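Local coordinates for sugar kinase (Agrobacterium tumefaciens, PDB 2RBC), which probably phosphorylates a sugar at the expense of ATP, as a putative ribokinase-like member of the pfkB family of carbohydrate kinases, at residues S84-V89 / E153-F158; V174-R179 / A201-H206; K146-T151 / V165-L170. All coordinates share one frame; numbering follows the deposited sequence. Where two conformers were deposited one is given.

Contact 1 (S84-V89 / E153-F158); sequences SLWGAV and EDIALF. With EDO (1,2-ethanediol), chain I.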
loop_
_atom_site.group_PDB
_atom_site.type_symbol
_atom_site.label_atom_id
_atom_site.label_comp_id
_atom_site.label_asym_id
_atom_site.label_seq_id
_atom_site.Cartn_x
_atom_site.Cartn_y
_atom_site.Cartn_z
ATOM N N SER A 84 17.109 -12.611 -16.334
ATOM C CA SER A 84 17.841 -11.887 -15.283
ATOM C C SER A 84 17.355 -10.450 -15.258
ATOM O O SER A 84 16.944 -9.922 -16.278
ATOM C CB SER A 84 19.326 -11.894 -15.559
ATOM O OG SER A 84 19.847 -13.185 -15.406
ATOM N N LEU A 85 17.393 -9.833 -14.084
ATOM C CA LEU A 85 16.956 -8.490 -13.915
ATOM C C LEU A 85 18.007 -7.652 -13.179
ATOM O O LEU A 85 18.525 -8.061 -12.158
ATOM C CB LEU A 85 15.635 -8.501 -13.163
ATOM C CG LEU A 85 14.952 -7.175 -12.845
ATOM C CD1 LEU A 85 14.432 -6.459 -14.050
ATOM C CD2 LEU A 85 13.844 -7.384 -11.790
ATOM N N TRP A 86 18.314 -6.483 -13.742
ATOM C CA TRP A 86 19.145 -5.478 -13.082
ATOM C C TRP A 86 18.181 -4.366 -12.810
ATOM O O TRP A 86 17.438 -3.961 -13.671
ATOM C CB TRP A 86 20.275 -4.965 -13.973
ATOM C CG TRP A 86 21.330 -5.976 -14.269
ATOM C CD1 TRP A 86 21.432 -7.254 -13.763
ATOM C CD2 TRP A 86 22.464 -5.793 -15.117
ATOM N NE1 TRP A 86 22.558 -7.879 -14.270
ATOM C CE2 TRP A 86 23.204 -7.005 -15.104
ATOM C CE3 TRP A 86 22.930 -4.724 -15.893
ATOM C CZ2 TRP A 86 24.389 -7.165 -15.822
ATOM C CZ3 TRP A 86 24.117 -4.907 -16.631
ATOM C CH2 TRP A 86 24.817 -6.111 -16.587
ATOM N N GLY A 87 18.175 -3.911 -11.581
ATOM C CA GLY A 87 17.173 -2.976 -11.100
ATOM C C GLY A 87 17.683 -2.645 -9.728
ATOM O O GLY A 87 18.677 -3.234 -9.290
ATOM N N ALA A 88 17.040 -1.702 -9.059
ATOM C CA ALA A 88 17.476 -1.241 -7.750
ATOM C C ALA A 88 16.338 -1.327 -6.754
ATOM O O ALA A 88 15.188 -1.028 -7.081
ATOM C CB ALA A 88 18.026 0.233 -7.810
ATOM N N VAL A 89 16.677 -1.736 -5.530
ATOM C CA VAL A 89 15.776 -1.623 -4.382
ATOM C C VAL A 89 16.551 -0.890 -3.312
ATOM O O VAL A 89 17.775 -0.798 -3.388
ATOM C CB VAL A 89 15.283 -3.009 -3.832
ATOM C CG1 VAL A 89 14.314 -3.674 -4.806
ATOM C CG2 VAL A 89 16.438 -3.913 -3.492
ATOM N N GLU A 153 31.945 -8.335 -20.797
ATOM C CA GLU A 153 31.948 -9.692 -20.257
ATOM C C GLU A 153 30.631 -10.048 -19.514
ATOM O O GLU A 153 30.141 -11.173 -19.665
ATOM C CB GLU A 153 33.192 -9.918 -19.374
ATOM C CG GLU A 153 34.516 -10.060 -20.175
ATOM C CD GLU A 153 35.730 -10.418 -19.283
ATOM O OE1 GLU A 153 35.554 -10.382 -18.033
ATOM O OE2 GLU A 153 36.849 -10.731 -19.809
ATOM N N ASP A 154 30.067 -9.108 -18.731
ATOM C CA ASP A 154 28.727 -9.240 -18.157
ATOM C C ASP A 154 27.675 -9.524 -19.246
ATOM O O ASP A 154 26.861 -10.439 -19.110
ATOM C CB ASP A 154 28.246 -7.967 -17.403
ATOM C CG ASP A 154 29.071 -7.626 -16.137
ATOM O OD1 ASP A 154 29.807 -8.534 -15.653
ATOM O OD2 ASP A 154 28.971 -6.422 -15.667
ATOM N N ILE A 155 27.662 -8.711 -20.293
ATOM C CA ILE A 155 26.580 -8.743 -21.268
ATOM C C ILE A 155 26.703 -9.933 -22.219
ATOM O O ILE A 155 25.704 -10.416 -22.749
ATOM C CB ILE A 155 26.505 -7.403 -22.036
ATOM C CG1 ILE A 155 26.183 -6.251 -21.054
ATOM C CG2 ILE A 155 25.468 -7.446 -23.173
ATOM C CD1 ILE A 155 24.795 -6.365 -20.351
ATOM N N ALA A 156 27.928 -10.424 -22.424
ATOM C CA ALA A 156 28.165 -11.483 -23.402
ATOM C C ALA A 156 27.482 -12.763 -22.972
ATOM O O ALA A 156 27.266 -13.660 -23.786
ATOM C CB ALA A 156 29.700 -11.731 -23.608
ATOM N N LEU A 157 27.116 -12.836 -21.706
ATOM C CA LEU A 157 26.428 -13.984 -21.175
ATOM C C LEU A 157 24.947 -14.037 -21.562
ATOM O O LEU A 157 24.280 -15.052 -21.343
ATOM C CB LEU A 157 26.574 -13.986 -19.651
ATOM C CG LEU A 157 28.051 -13.968 -19.149
ATOM C CD1 LEU A 157 28.095 -14.369 -17.683
ATOM C CD2 LEU A 157 29.067 -14.842 -19.963
ATOM N N PHE A 158 24.412 -12.947 -22.099
ATOM C CA PHE A 158 23.011 -12.912 -22.474
ATOM C C PHE A 158 22.838 -13.070 -23.983
ATOM O O PHE A 158 23.751 -12.830 -24.755
ATOM C CB PHE A 158 22.402 -11.611 -21.978
ATOM C CG PHE A 158 22.470 -11.475 -20.507
ATOM C CD1 PHE A 158 21.656 -12.261 -19.683
ATOM C CD2 PHE A 158 23.371 -10.612 -19.926
ATOM C CE1 PHE A 158 21.756 -12.154 -18.297
ATOM C CE2 PHE A 158 23.469 -10.512 -18.562
ATOM C CZ PHE A 158 22.658 -11.270 -17.750
HETATM C C1 EDO I . 31.605 -6.374 -13.818
HETATM O O1 EDO I . 30.454 -5.634 -13.384
HETATM C C2 EDO I . 32.921 -5.656 -13.493
HETATM O O2 EDO I . 32.761 -4.238 -13.311
#
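The indole of W86 reaches out from its strand and meets D154 and I155 with the far end of its six-membered ring. Its CG is anti to the carbonyl carbon and beside the backbone N (chi1 -68°), the setting in which the indole extends to these two residues. CH2 carries both touches: it lies 3.8 Å from I155 CD1 and 4.0 Å from D154 CB, the latter sitting at the ring edge and in its plane. The D154 carboxylate stands almost upright against the indole, the two planes 87° apart. A second pair closes the other end of the contact, where S84 OG lies in the plane of the F158 ring at its edge, 3.6 Å from F158 CE1. S84 CB is nearly as near, at 3.7 Å from the same CE1. Between the two pairs the aromatic groups hardly meet, with W86 CZ2 4.4 Å from F158 CE2. All this joins strand 82-90, part of the large mixed sheet of the ribokinase-like α/β fold, to helix 152-155 and the type I turn I155-F158, which shares I155 with it; the turn is closed by F158 N bonding I155 O over 2.9 Å. In the next shell, S84 OG is hydrogen-bonded to H31 NE2, and the H31 ring also meets F158 edge to face. R148 makes a cation-pi contact with W86, while L33 of the adjoining strand touches S84, W86, I155 and F158. At the polar end of D154, OD2 accepts a hydrogen bond from O1 of a 1,2-ethanediol at 2.8 Å, probably from the crystallisation liquor.

Contact 2 (V174-R179 / A201-H206); sequences VLTVAR and APAATH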
loop_
_atom_site.group_PDB
_atom_site.type_symbol
_atom_site.label_atom_id
_atom_site.label_comp_id
_atom_site.label_asym_id
_atom_site.label_seq_id
_atom_site.Cartn_x
_atom_site.Cartn_y
_atom_site.Cartn_z
ATOM N N VAL A 174 23.639 -0.587 -21.224
ATOM C CA VAL A 174 23.278 -1.968 -21.556
ATOM C C VAL A 174 22.950 -2.112 -23.068
ATOM O O VAL A 174 23.380 -3.072 -23.743
ATOM C CB VAL A 174 22.120 -2.473 -20.658
ATOM C CG1 VAL A 174 21.573 -3.786 -21.220
ATOM C CG2 VAL A 174 22.615 -2.649 -19.153
ATOM N N LEU A 175 22.190 -1.154 -23.594
ATOM C CA LEU A 175 21.876 -1.156 -25.013
ATOM C C LEU A 175 23.145 -1.064 -25.867
ATOM O O LEU A 175 23.299 -1.807 -26.813
ATOM C CB LEU A 175 20.906 -0.031 -25.421
ATOM C CG LEU A 175 19.474 -0.118 -24.896
ATOM C CD1 LEU A 175 18.699 1.204 -25.212
ATOM C CD2 LEU A 175 18.737 -1.345 -25.443
ATOM N N THR A 176 24.020 -0.122 -25.529
ATOM C CA THR A 176 25.255 0.095 -26.267
ATOM C C THR A 176 26.139 -1.131 -26.306
ATOM O O THR A 176 26.605 -1.549 -27.391
ATOM C CB THR A 176 26.025 1.281 -25.697
ATOM O OG1 THR A 176 25.180 2.430 -25.782
ATOM C CG2 THR A 176 27.355 1.544 -26.504
ATOM N N VAL A 177 26.382 -1.713 -25.139
ATOM C CA VAL A 177 27.298 -2.865 -25.046
ATOM C C VAL A 177 26.655 -4.049 -25.800
ATOM O O VAL A 177 27.286 -4.680 -26.656
ATOM C CB VAL A 177 27.626 -3.211 -23.547
ATOM C CG1 VAL A 177 28.461 -4.511 -23.435
ATOM C CG2 VAL A 177 28.356 -2.024 -22.880
ATOM N N ALA A 178 25.349 -4.282 -25.578
ATOM C CA ALA A 178 24.683 -5.403 -26.226
ATOM C C ALA A 178 24.769 -5.309 -27.765
ATOM O O ALA A 178 25.077 -6.292 -28.471
ATOM C CB ALA A 178 23.213 -5.485 -25.772
ATOM N N ARG A 179 24.498 -4.125 -28.293
ATOM C CA ARG A 179 24.513 -3.942 -29.739
ATOM C C ARG A 179 25.922 -4.136 -30.293
ATOM O O ARG A 179 26.095 -4.772 -31.343
ATOM C CB ARG A 179 23.971 -2.569 -30.122
ATOM C CG ARG A 179 23.889 -2.377 -31.610
ATOM C CD ARG A 179 23.271 -1.047 -31.957
ATOM N NE ARG A 179 24.028 0.075 -31.399
ATOM C CZ ARG A 179 23.660 1.345 -31.514
ATOM N NH1 ARG A 179 22.542 1.656 -32.154
ATOM N NH2 ARG A 179 24.398 2.309 -30.978
ATOM N N ALA A 201 16.803 5.860 -27.617
ATOM C CA ALA A 201 16.438 5.335 -28.935
ATOM C C ALA A 201 17.633 5.081 -29.875
ATOM O O ALA A 201 17.723 4.020 -30.510
ATOM C CB ALA A 201 15.368 6.300 -29.596
ATOM N N PRO A 202 18.590 6.029 -29.958
ATOM C CA PRO A 202 19.721 5.791 -30.872
ATOM C C PRO A 202 20.623 4.599 -30.520
ATOM O O PRO A 202 21.323 4.114 -31.409
ATOM C CB PRO A 202 20.517 7.103 -30.793
ATOM C CG PRO A 202 19.510 8.120 -30.325
ATOM C CD PRO A 202 18.676 7.370 -29.356
ATOM N N ALA A 203 20.581 4.101 -29.279
ATOM C CA ALA A 203 21.403 2.951 -28.865
ATOM C C ALA A 203 20.826 1.575 -29.149
ATOM O O ALA A 203 21.559 0.593 -29.108
ATOM C CB ALA A 203 21.761 3.038 -27.367
ATOM N N ALA A 204 19.538 1.496 -29.478
ATOM C CA ALA A 204 18.828 0.222 -29.577
ATOM C C ALA A 204 18.881 -0.344 -30.993
ATOM O O ALA A 204 19.002 0.392 -31.965
ATOM C CB ALA A 204 17.362 0.374 -29.128
ATOM N N THR A 205 18.780 -1.662 -31.108
ATOM C CA THR A 205 18.570 -2.310 -32.403
ATOM C C THR A 205 17.059 -2.467 -32.706
ATOM O O THR A 205 16.672 -2.602 -33.847
ATOM C CB THR A 205 19.246 -3.703 -32.431
ATOM O OG1 THR A 205 18.678 -4.514 -31.401
ATOM C CG2 THR A 205 20.791 -3.607 -32.208
ATOM N N HIS A 206 16.233 -2.472 -31.658
ATOM C CA HIS A 206 14.786 -2.682 -31.741
ATOM C C HIS A 206 14.117 -1.805 -30.726
ATOM O O HIS A 206 14.558 -1.776 -29.594
ATOM C CB HIS A 206 14.396 -4.112 -31.362
ATOM C CG HIS A 206 14.906 -5.169 -32.284
ATOM N ND1 HIS A 206 16.218 -5.612 -32.260
ATOM C CD2 HIS A 206 14.250 -5.945 -33.176
ATOM C CE1 HIS A 206 16.338 -6.592 -33.141
ATOM N NE2 HIS A 206 15.156 -6.811 -33.711
HETATM O O HOH W 1 24.052 5.528 -31.229
#
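R179 and P202 supply the direct polar link: R179 NH1 donates to P202 O over 2.8 Å, with an N-H...O angle of 146°. This and the other R179 contacts hold for one of its two modelled conformers, so the grip is probably partial. The bond is not flat, since the acceptor lies 22° out of the guanidinium plane. A water doubles the link, accepting from R179 NH2 and donating to P202 O, and it sits at the guanidinium edge in plane. A carbonyl-over-face contact accompanies these bonds: A203 O lies over the centre of one guanidinium face, 3.3 Å from R179 CZ, too poorly angled toward the N-H groups to count as a hydrogen bond. The bend at chi3 (59°) turns the guanidinium back from an otherwise extended chain and across these carbonyls.

The other touches are mainly apolar. The aliphatic part of R179 runs past T205 in the opposite direction, with R179 CG 3.4 Å from T205 CG2. One helical turn earlier, L175 CB packs on A203 CB at 3.7 Å, while L175 CD1 reaches A204 CB at 4.2 Å. The methyl of A203 also touches T176 OG1, whose hydrogen bond is to L172 O.

The contact joins helix 168-180 to the 3-10 turn and loop between helix 194-200 and strand 206-210, while L175 also packs on V163 of strand 160-163 and on A185 of strand 185-189.

Contact 3 (K146-T151 / V165-L170); sequences KKRACT and VRWPEL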
loop_
_atom_site.group_PDB
_atom_site.type_symbol
_atom_site.label_atom_id
_atom_site.label_comp_id
_atom_site.label_asym_id
_atom_site.label_seq_id
_atom_site.Cartn_x
_atom_site.Cartn_y
_atom_site.Cartn_z
ATOM N N LYS A 146 23.433 6.038 -8.522
ATOM C CA LYS A 146 24.767 5.497 -8.482
ATOM C C LYS A 146 25.004 4.649 -9.717
ATOM O O LYS A 146 24.093 4.050 -10.302
ATOM C CB LYS A 146 24.950 4.684 -7.217
ATOM C CG LYS A 146 26.364 4.486 -6.781
ATOM C CD LYS A 146 26.417 4.302 -5.246
ATOM C CE LYS A 146 27.632 3.450 -4.776
ATOM N NZ LYS A 146 28.927 3.780 -5.491
ATOM N N LYS A 147 26.264 4.618 -10.122
ATOM C CA LYS A 147 26.626 3.941 -11.340
ATOM C C LYS A 147 26.653 2.429 -11.110
ATOM O O LYS A 147 27.269 1.963 -10.165
ATOM C CB LYS A 147 27.978 4.471 -11.822
ATOM C CG LYS A 147 27.896 5.922 -12.325
ATOM C CD LYS A 147 28.944 6.159 -13.416
ATOM C CE LYS A 147 29.290 7.652 -13.594
ATOM N NZ LYS A 147 30.229 7.884 -14.770
ATOM N N ARG A 148 25.969 1.668 -11.942
ATOM C CA ARG A 148 26.035 0.217 -11.853
ATOM C C ARG A 148 26.899 -0.346 -12.990
ATOM O O ARG A 148 26.739 0.068 -14.114
ATOM C CB ARG A 148 24.632 -0.300 -11.924
ATOM C CG ARG A 148 24.517 -1.749 -11.523
ATOM C CD ARG A 148 24.303 -2.601 -12.687
ATOM N NE ARG A 148 24.044 -3.969 -12.274
ATOM C CZ ARG A 148 24.834 -5.005 -12.512
ATOM N NH1 ARG A 148 24.492 -6.205 -12.076
ATOM N NH2 ARG A 148 25.937 -4.876 -13.182
ATOM N N ALA A 149 27.788 -1.300 -12.713
ATOM C CA ALA A 149 28.754 -1.760 -13.713
ATOM C C ALA A 149 28.095 -2.481 -14.865
ATOM O O ALA A 149 27.128 -3.200 -14.694
ATOM C CB ALA A 149 29.827 -2.658 -13.085
ATOM N N CYS A 150 28.620 -2.281 -16.057
ATOM C CA CYS A 150 28.072 -2.916 -17.239
ATOM C C CYS A 150 29.196 -3.237 -18.219
ATOM O O CYS A 150 29.474 -2.462 -19.135
ATOM C CB CYS A 150 27.038 -2.000 -17.871
ATOM S SG CYS A 150 26.264 -2.715 -19.318
ATOM N N THR A 151 29.844 -4.375 -18.033
ATOM C CA THR A 151 31.003 -4.701 -18.837
ATOM C C THR A 151 30.587 -5.582 -20.012
ATOM O O THR A 151 29.578 -6.291 -19.933
ATOM C CB THR A 151 32.031 -5.416 -17.989
ATOM O OG1 THR A 151 31.582 -6.740 -17.705
ATOM C CG2 THR A 151 32.265 -4.655 -16.673
ATOM N N VAL A 165 12.517 2.642 -19.447
ATOM C CA VAL A 165 12.908 4.044 -19.359
ATOM C C VAL A 165 13.223 4.484 -17.917
ATOM O O VAL A 165 13.559 5.624 -17.693
ATOM C CB VAL A 165 11.826 4.990 -19.948
ATOM C CG1 VAL A 165 11.697 4.772 -21.463
ATOM C CG2 VAL A 165 10.464 4.864 -19.192
ATOM N N ARG A 166 13.184 3.565 -16.964
ATOM C CA ARG A 166 13.270 3.933 -15.552
ATOM C C ARG A 166 14.679 4.238 -15.027
ATOM O O ARG A 166 14.833 5.047 -14.137
ATOM C CB ARG A 166 12.625 2.858 -14.671
ATOM C CG ARG A 166 12.719 3.160 -13.147
ATOM C CD ARG A 166 11.999 4.466 -12.748
ATOM N NE ARG A 166 10.575 4.219 -12.872
ATOM C CZ ARG A 166 9.798 4.519 -13.919
ATOM N NH1 ARG A 166 10.231 5.216 -14.977
ATOM N NH2 ARG A 166 8.518 4.158 -13.884
ATOM N N TRP A 167 15.691 3.575 -15.557
ATOM C CA TRP A 167 17.066 3.759 -15.131
ATOM C C TRP A 167 17.904 4.094 -16.390
ATOM O O TRP A 167 18.709 3.289 -16.853
ATOM C CB TRP A 167 17.581 2.457 -14.506
ATOM C CG TRP A 167 18.797 2.627 -13.685
ATOM C CD1 TRP A 167 19.596 3.721 -13.620
ATOM C CD2 TRP A 167 19.402 1.641 -12.840
ATOM N NE1 TRP A 167 20.634 3.495 -12.766
ATOM C CE2 TRP A 167 20.523 2.235 -12.247
ATOM C CE3 TRP A 167 19.063 0.330 -12.478
ATOM C CZ2 TRP A 167 21.337 1.558 -11.337
ATOM C CZ3 TRP A 167 19.867 -0.330 -11.584
ATOM C CH2 TRP A 167 20.990 0.285 -11.017
ATOM N N PRO A 168 17.735 5.307 -16.929
ATOM C CA PRO A 168 18.270 5.645 -18.258
ATOM C C PRO A 168 19.765 5.552 -18.423
ATOM O O PRO A 168 20.242 5.143 -19.490
ATOM C CB PRO A 168 17.855 7.110 -18.446
ATOM C CG PRO A 168 16.859 7.375 -17.482
ATOM C CD PRO A 168 17.001 6.428 -16.348
ATOM N N GLU A 169 20.531 5.913 -17.407
ATOM C CA GLU A 169 21.979 5.859 -17.578
ATOM C C GLU A 169 22.502 4.416 -17.622
ATOM O O GLU A 169 23.445 4.119 -18.362
ATOM C CB GLU A 169 22.679 6.692 -16.515
ATOM C CG GLU A 169 22.313 8.179 -16.551
ATOM C CD GLU A 169 22.572 8.861 -17.897
ATOM O OE1 GLU A 169 21.704 9.658 -18.313
ATOM O OE2 GLU A 169 23.626 8.606 -18.544
ATOM N N LEU A 170 21.894 3.512 -16.861
ATOM C CA LEU A 170 22.238 2.093 -16.988
ATOM C C LEU A 170 21.695 1.520 -18.313
ATOM O O LEU A 170 22.397 0.793 -19.018
ATOM C CB LEU A 170 21.742 1.286 -15.789
ATOM C CG LEU A 170 22.082 -0.230 -15.804
ATOM C CD1 LEU A 170 23.610 -0.559 -16.001
ATOM C CD2 LEU A 170 21.539 -0.856 -14.539
HETATM O O HOH W 2 23.279 5.137 -12.372
#
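R148 and L170 lead a mainly apolar contact between an extended loop and the start of a helix: the loop runs from strand 133-138 to helix 152-155, and L170 lies in the first turn of helix 168-180, with W167 at its N-cap position. The evidence is in the carbon pairs. R148 CD approaches L170 CD2 to 3.8 Å as the two side chains pass at a slant, and the other methyl, L170 CD1, lies 3.7 Å from the backbone R148 O. Farther along the loop C150 CB adds a looser touch to L170 CD1 at 4.2 Å.

W167 forms the second part of the surface. Its CG is anti to the backbone N (chi1 -163°), and the benzo end of the indole reaches R148, whose CB is 3.8 Å from W167 CH2. Within the helix start, L170 CD2 lies 3.4 Å above one face of this indole, offset toward the rim, and both side chains touch R148. K146 O is in the ring plane at the edge. A water in that plane accepts from W167 NE1 at 3.1 Å; its approach to K146 O is unusually short, which makes that leg of the bridge doubtful.

The arginine is bent at chi2 (-106°), which turns its outer half along its own loop. There NH2 donates to A149 O at 2.6 Å, and the acceptor lies close to the guanidinium plane, while NH1 bonds G111 O; these two bonds would restrict rotation of the group. Around the contact, R148 and W167 both touch T113 of strand 113-115, C150 packs on D173 and V174 farther along helix 168-180, and H144 meets the W167 ring, with planes at about 35°.

Following the chain, strand 82-90 comes first, and contact 1 closes a long loop of 63 residues from it to helix 152-155 and its turn. Contact 3 opens inside that loop, at 146-151, and closes beyond it at 165-170 after 13 residues, so these two cross. Contact 2 follows both in series, spanning 21 residues from 174-179 to 201-206. Contacts 2 and 3 share helix 168-180. V174, on the helix segment of contact 2, touches residues of the other two: its CG2 lies 3.7 Å from W86 CZ3 and also 3.7 Å from C150 SG. Together the contacts tie strand 82-90, the loop 146-151, helix 152-155, helix 168-180 and the loop before strand 206-210 to one another.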